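Local structure of alpha,alpha-trehalose-phosphate synthase (UDP-forming) (Burkholderia multivorans, 5UOF) at residues Gln110-Ala113 against Gly114-Val118; Gln285-Glu288 against Arg289-Ala292. The protein belongs to glycosyltransferase family 20 and has the GT-B architecture of two Rossmann-like domains. All blocks are in the same frame, centred on the assembly; numbering follows the deposited sequence.

Interactions 1 and 2 are both short runs of helix in which an aromatic ring receives a leucine four residues on, but they lie in different halves of the molecule, their centres about 45 Å apart. Interaction 1, on helix 109-127, belongs to the half built round the mixed sheet; it is partly buried, and its two tyrosines carry hydroxyls bonded to other parts of that half. Interaction 2, on helix 280-293, belongs to the half with the six-stranded parallel sheet. It is more deeply buried: F287 and L291 pack on strand 301-306, while E288 and R289 take polar partners from neighbouring helices.

Interaction 1 of 2, residues Gln110-Ala113 against Gly114-Val118; sequences QEYA and GYLRV. With EDO (1,2-ethanediol), chain I.
Y112 meets both Y115 and L116 with its ring, one helical turn along. The two methyls of L116 reach the ring carbons that flank CZ: CD2 lies 3.9 Å from Y112 CE1 and CD1 4.0 Å from Y112 CE2, with L116 CG over one face, offset toward the rim. Y112 CE1 also comes to the edge of the Y115 ring, near its plane, 3.9 Å from Y115 CD2. Both tyrosines hold CG anti to the backbone N (chi1 -180° and 174°), which throws the rings to the same flank of helix 109-127. This helix belongs to the half of the GT-B fold built on the mixed sheet. Regular i to i+4 bonds hold the turns, including L116 N to Y112 O (3.1 Å, N-H...O 171°). The L116 carbonyl O accepts a 2.8 Å bond from O1 of a 1,2-ethanediol that also bonds H148. Farther out, the Y112 hydroxyl is hydrogen-bonded to E181 and the Y115 hydroxyl to the carbonyl O of Y141, fixing where the rings end, and F89 meets both rings. R117, bent at chi3, sends its guanidinium to D81 in a salt bridge and to Q84.

Interaction 2 of 2, residues Gln285-Glu288 against Arg289-Ala292; sequences QAFE and RMLA
Four successive i to i+4 bonds tie Q285-E288 to R289-A292, from R289 N to Q285 O (2.9 Å) through to A292 N to E288 O (3.0 Å). The turns are part of helix 280-293, the crossover of a beta-alpha-beta unit between strands 266-271 and 301-306 in the Rossmann-like half of the GT-B fold that carries the parallel sheet. On the apolar side of the helix the F287 ring takes L291 obliquely: L291 CD1 reaches to 3.7 Å from F287 CE2, and L291 CG stands over one face, 4.3 Å above the plane and offset toward the rim. The same CG packs 3.4 Å from F287 O, the carbonyl that accepts the L291 N-H, so backbone bond and ring contact bring this leucine against one residue. F287 has CG anti to its own N (chi1 -176°), whereas L291 CG is anti to the carbonyl carbon (chi1 -66°), and together these torsions bring the isobutyl group over the ring. Beyond them, L303 and V301 of strand 301-306 touch F287 and L291 respectively, joining this side of the helix to the sheet, and W297 packs against L291. The polar side chains find their partners on flanking helices: the buried carboxylate of E288 has two salt bridges from OE2, to R330 and R334 of helix 314-335, an environment likely to keep it ionised. R289 turns the other way, toward helix 416-428, where its NH1 is hydrogen-bonded to OG of S417, while its CB stays against the helix backbone, 3.5 Å from Q285 O.

Interaction 1 of 2, residues Gln110-Ala113 against Gly114-Val118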
loop_
_atom_site.group_PDB
_atom_site.type_symbol
_atom_site.label_atom_id
_atom_site.label_comp_id
_atom_site.label_asym_id
_atom_site.label_seq_id
_atom_site.Cartn_x
_atom_site.Cartn_y
_atom_site.Cartn_z
ATOM N N GLN A 110 5.106 22.895 2.770
ATOM C CA GLN A 110 6.006 23.839 2.120
ATOM C C GLN A 110 6.833 23.150 1.045
ATOM O O GLN A 110 7.115 23.754 0.003
ATOM C CB GLN A 110 6.909 24.524 3.147
ATOM C CG GLN A 110 6.158 25.284 4.228
ATOM C CD GLN A 110 4.972 26.067 3.691
ATOM O OE1 GLN A 110 5.098 26.837 2.735
ATOM N NE2 GLN A 110 3.807 25.869 4.306
ATOM N N GLU A 111 7.212 21.890 1.267
ATOM C CA GLU A 111 7.905 21.141 0.220
ATOM C C GLU A 111 7.014 20.952 -0.999
ATOM O O GLU A 111 7.473 21.071 -2.139
ATOM C CB GLU A 111 8.379 19.784 0.749
ATOM C CG GLU A 111 9.513 19.891 1.747
ATOM C CD GLU A 111 10.035 18.534 2.188
ATOM O OE1 GLU A 111 11.130 18.482 2.789
ATOM O OE2 GLU A 111 9.361 17.526 1.920
ATOM N N TYR A 112 5.728 20.667 -0.778
ATOM C CA TYR A 112 4.814 20.513 -1.903
ATOM C C TYR A 112 4.675 21.818 -2.675
ATOM O O TYR A 112 4.700 21.817 -3.912
ATOM C CB TYR A 112 3.448 20.009 -1.411
ATOM C CG TYR A 112 2.455 19.817 -2.535
ATOM C CD1 TYR A 112 2.760 18.997 -3.624
ATOM C CD2 TYR A 112 1.221 20.449 -2.519
ATOM C CE1 TYR A 112 1.865 18.831 -4.664
ATOM C CE2 TYR A 112 0.312 20.286 -3.562
ATOM C CZ TYR A 112 0.646 19.476 -4.627
ATOM O OH TYR A 112 -0.253 19.305 -5.649
ATOM N N ALA A 113 4.535 22.943 -1.964
ATOM C CA ALA A 113 4.516 24.236 -2.645
ATOM C C ALA A 113 5.791 24.442 -3.452
ATOM O O ALA A 113 5.751 24.993 -4.561
ATOM C CB ALA A 113 4.337 25.376 -1.641
ATOM N N GLY A 114 6.931 24.003 -2.912
ATOM C CA GLY A 114 8.191 24.163 -3.628
ATOM C C GLY A 114 8.256 23.330 -4.895
ATOM O O GLY A 114 8.824 23.756 -5.903
ATOM N N TYR A 115 7.705 22.119 -4.844
ATOM C CA TYR A 115 7.585 21.252 -6.016
ATOM C C TYR A 115 6.784 21.918 -7.125
ATOM O O TYR A 115 7.219 21.972 -8.288
ATOM C CB TYR A 115 6.917 19.963 -5.550
ATOM C CG TYR A 115 6.525 18.928 -6.560
ATOM C CD1 TYR A 115 7.478 18.228 -7.276
ATOM C CD2 TYR A 115 5.195 18.565 -6.712
ATOM C CE1 TYR A 115 7.109 17.228 -8.166
ATOM C CE2 TYR A 115 4.820 17.563 -7.581
ATOM C CZ TYR A 115 5.784 16.897 -8.309
ATOM O OH TYR A 115 5.424 15.884 -9.174
ATOM N N LEU A 116 5.612 22.458 -6.777
ATOM C CA LEU A 116 4.844 23.220 -7.756
ATOM C C LEU A 116 5.639 24.415 -8.269
ATOM O O LEU A 116 5.648 24.692 -9.478
ATOM C CB LEU A 116 3.521 23.682 -7.148
ATOM C CG LEU A 116 2.615 22.571 -6.601
ATOM C CD1 LEU A 116 1.240 23.138 -6.243
ATOM C CD2 LEU A 116 2.514 21.386 -7.559
ATOM N N ARG A 117 6.332 25.118 -7.370
ATOM C CA ARG A 117 7.030 26.342 -7.757
ATOM C C ARG A 117 8.126 26.058 -8.777
ATOM O O ARG A 117 8.243 26.763 -9.787
ATOM C CB ARG A 117 7.622 27.040 -6.530
ATOM C CG ARG A 117 8.327 28.361 -6.897
ATOM C CD ARG A 117 9.221 28.886 -5.774
ATOM N NE ARG A 117 10.386 28.027 -5.557
ATOM C CZ ARG A 117 11.479 28.032 -6.321
ATOM N NH1 ARG A 117 11.570 28.857 -7.364
ATOM N NH2 ARG A 117 12.488 27.213 -6.040
ATOM N N VAL A 118 8.940 25.026 -8.538
ATOM C CA VAL A 118 10.044 24.776 -9.460
ATOM C C VAL A 118 9.529 24.250 -10.790
ATOM O O VAL A 118 10.106 24.552 -11.843
ATOM C CB VAL A 118 11.093 23.833 -8.847
ATOM C CG1 VAL A 118 11.730 24.492 -7.639
ATOM C CG2 VAL A 118 10.490 22.473 -8.498
HETATM C C1 EDO I . 2.816 23.533 -11.470
HETATM O O1 EDO I . 3.142 24.655 -10.652
HETATM C C2 EDO I . 1.309 23.443 -11.626
HETATM O O2 EDO I . 0.830 24.473 -12.500
#

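Interaction 2 of 2, residues Gln285-Glu288 against Arg289-Ala292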
loop_
_atom_site.group_PDB
_atom_site.type_symbol
_atom_site.label_atom_id
_atom_site.label_comp_id
_atom_site.label_asym_id
_atom_site.label_seq_id
_atom_site.Cartn_x
_atom_site.Cartn_y
_atom_site.Cartn_z
ATOM N N GLN A 285 19.132 -12.508 2.662
ATOM C CA GLN A 285 18.677 -13.522 3.608
ATOM C C GLN A 285 18.136 -14.752 2.893
ATOM O O GLN A 285 18.220 -15.864 3.426
ATOM C CB GLN A 285 17.611 -12.938 4.545
ATOM C CG GLN A 285 18.190 -11.922 5.529
ATOM C CD GLN A 285 17.170 -11.435 6.542
ATOM O OE1 GLN A 285 15.985 -11.737 6.436
ATOM N NE2 GLN A 285 17.632 -10.670 7.532
ATOM N N ALA A 286 17.544 -14.575 1.716
ATOM C CA ALA A 286 17.084 -15.745 0.978
ATOM C C ALA A 286 18.254 -16.564 0.454
ATOM O O ALA A 286 18.162 -17.791 0.385
ATOM C CB ALA A 286 16.166 -15.322 -0.164
ATOM N N PHE A 287 19.355 -15.907 0.072
ATOM C CA PHE A 287 20.554 -16.648 -0.313
ATOM C C PHE A 287 21.109 -17.416 0.879
ATOM O O PHE A 287 21.516 -18.579 0.753
ATOM C CB PHE A 287 21.593 -15.675 -0.875
ATOM C CG PHE A 287 22.836 -16.339 -1.403
ATOM C CD1 PHE A 287 22.787 -17.126 -2.540
ATOM C CD2 PHE A 287 24.059 -16.158 -0.767
ATOM C CE1 PHE A 287 23.946 -17.739 -3.029
ATOM C CE2 PHE A 287 25.213 -16.756 -1.260
ATOM C CZ PHE A 287 25.155 -17.552 -2.379
ATOM N N GLU A 288 21.127 -16.775 2.049
ATOM C CA GLU A 288 21.529 -17.451 3.276
ATOM C C GLU A 288 20.661 -18.676 3.533
ATOM O O GLU A 288 21.169 -19.757 3.837
ATOM C CB GLU A 288 21.424 -16.477 4.449
ATOM C CG GLU A 288 21.703 -17.107 5.803
ATOM C CD GLU A 288 21.284 -16.215 6.962
ATOM O OE1 GLU A 288 20.605 -15.183 6.724
ATOM O OE2 GLU A 288 21.639 -16.551 8.112
ATOM N N ARG A 289 19.342 -18.512 3.404
ATOM C CA ARG A 289 18.411 -19.608 3.646
ATOM C C ARG A 289 18.650 -20.745 2.666
ATOM O O ARG A 289 18.598 -21.915 3.042
ATOM C CB ARG A 289 16.973 -19.095 3.544
ATOM C CG ARG A 289 15.914 -20.108 3.909
ATOM C CD ARG A 289 14.564 -19.426 4.188
ATOM N NE ARG A 289 14.603 -18.556 5.364
ATOM C CZ ARG A 289 13.526 -18.011 5.930
ATOM N NH1 ARG A 289 12.319 -18.236 5.429
ATOM N NH2 ARG A 289 13.652 -17.238 6.998
ATOM N N MET A 290 18.939 -20.425 1.404
ATOM C CA MET A 290 19.233 -21.489 0.453
ATOM C C MET A 290 20.472 -22.273 0.874
ATOM O O MET A 290 20.483 -23.505 0.817
ATOM C CB MET A 290 19.408 -20.907 -0.948
ATOM C CG MET A 290 19.360 -21.970 -2.028
ATOM S SD MET A 290 20.461 -21.546 -3.377
ATOM C CE MET A 290 22.059 -21.782 -2.598
ATOM N N LEU A 291 21.525 -21.575 1.309
ATOM C CA LEU A 291 22.746 -22.263 1.717
ATOM C C LEU A 291 22.519 -23.126 2.948
ATOM O O LEU A 291 23.170 -24.169 3.104
ATOM C CB LEU A 291 23.856 -21.251 1.994
ATOM C CG LEU A 291 24.356 -20.450 0.794
ATOM C CD1 LEU A 291 25.353 -19.422 1.291
ATOM C CD2 LEU A 291 24.997 -21.377 -0.251
ATOM N N ALA A 292 21.624 -22.697 3.843
ATOM C CA ALA A 292 21.283 -23.508 5.010
ATOM C C ALA A 292 20.445 -24.717 4.613
ATOM O O ALA A 292 20.646 -25.820 5.140
ATOM C CB ALA A 292 20.535 -22.650 6.030
#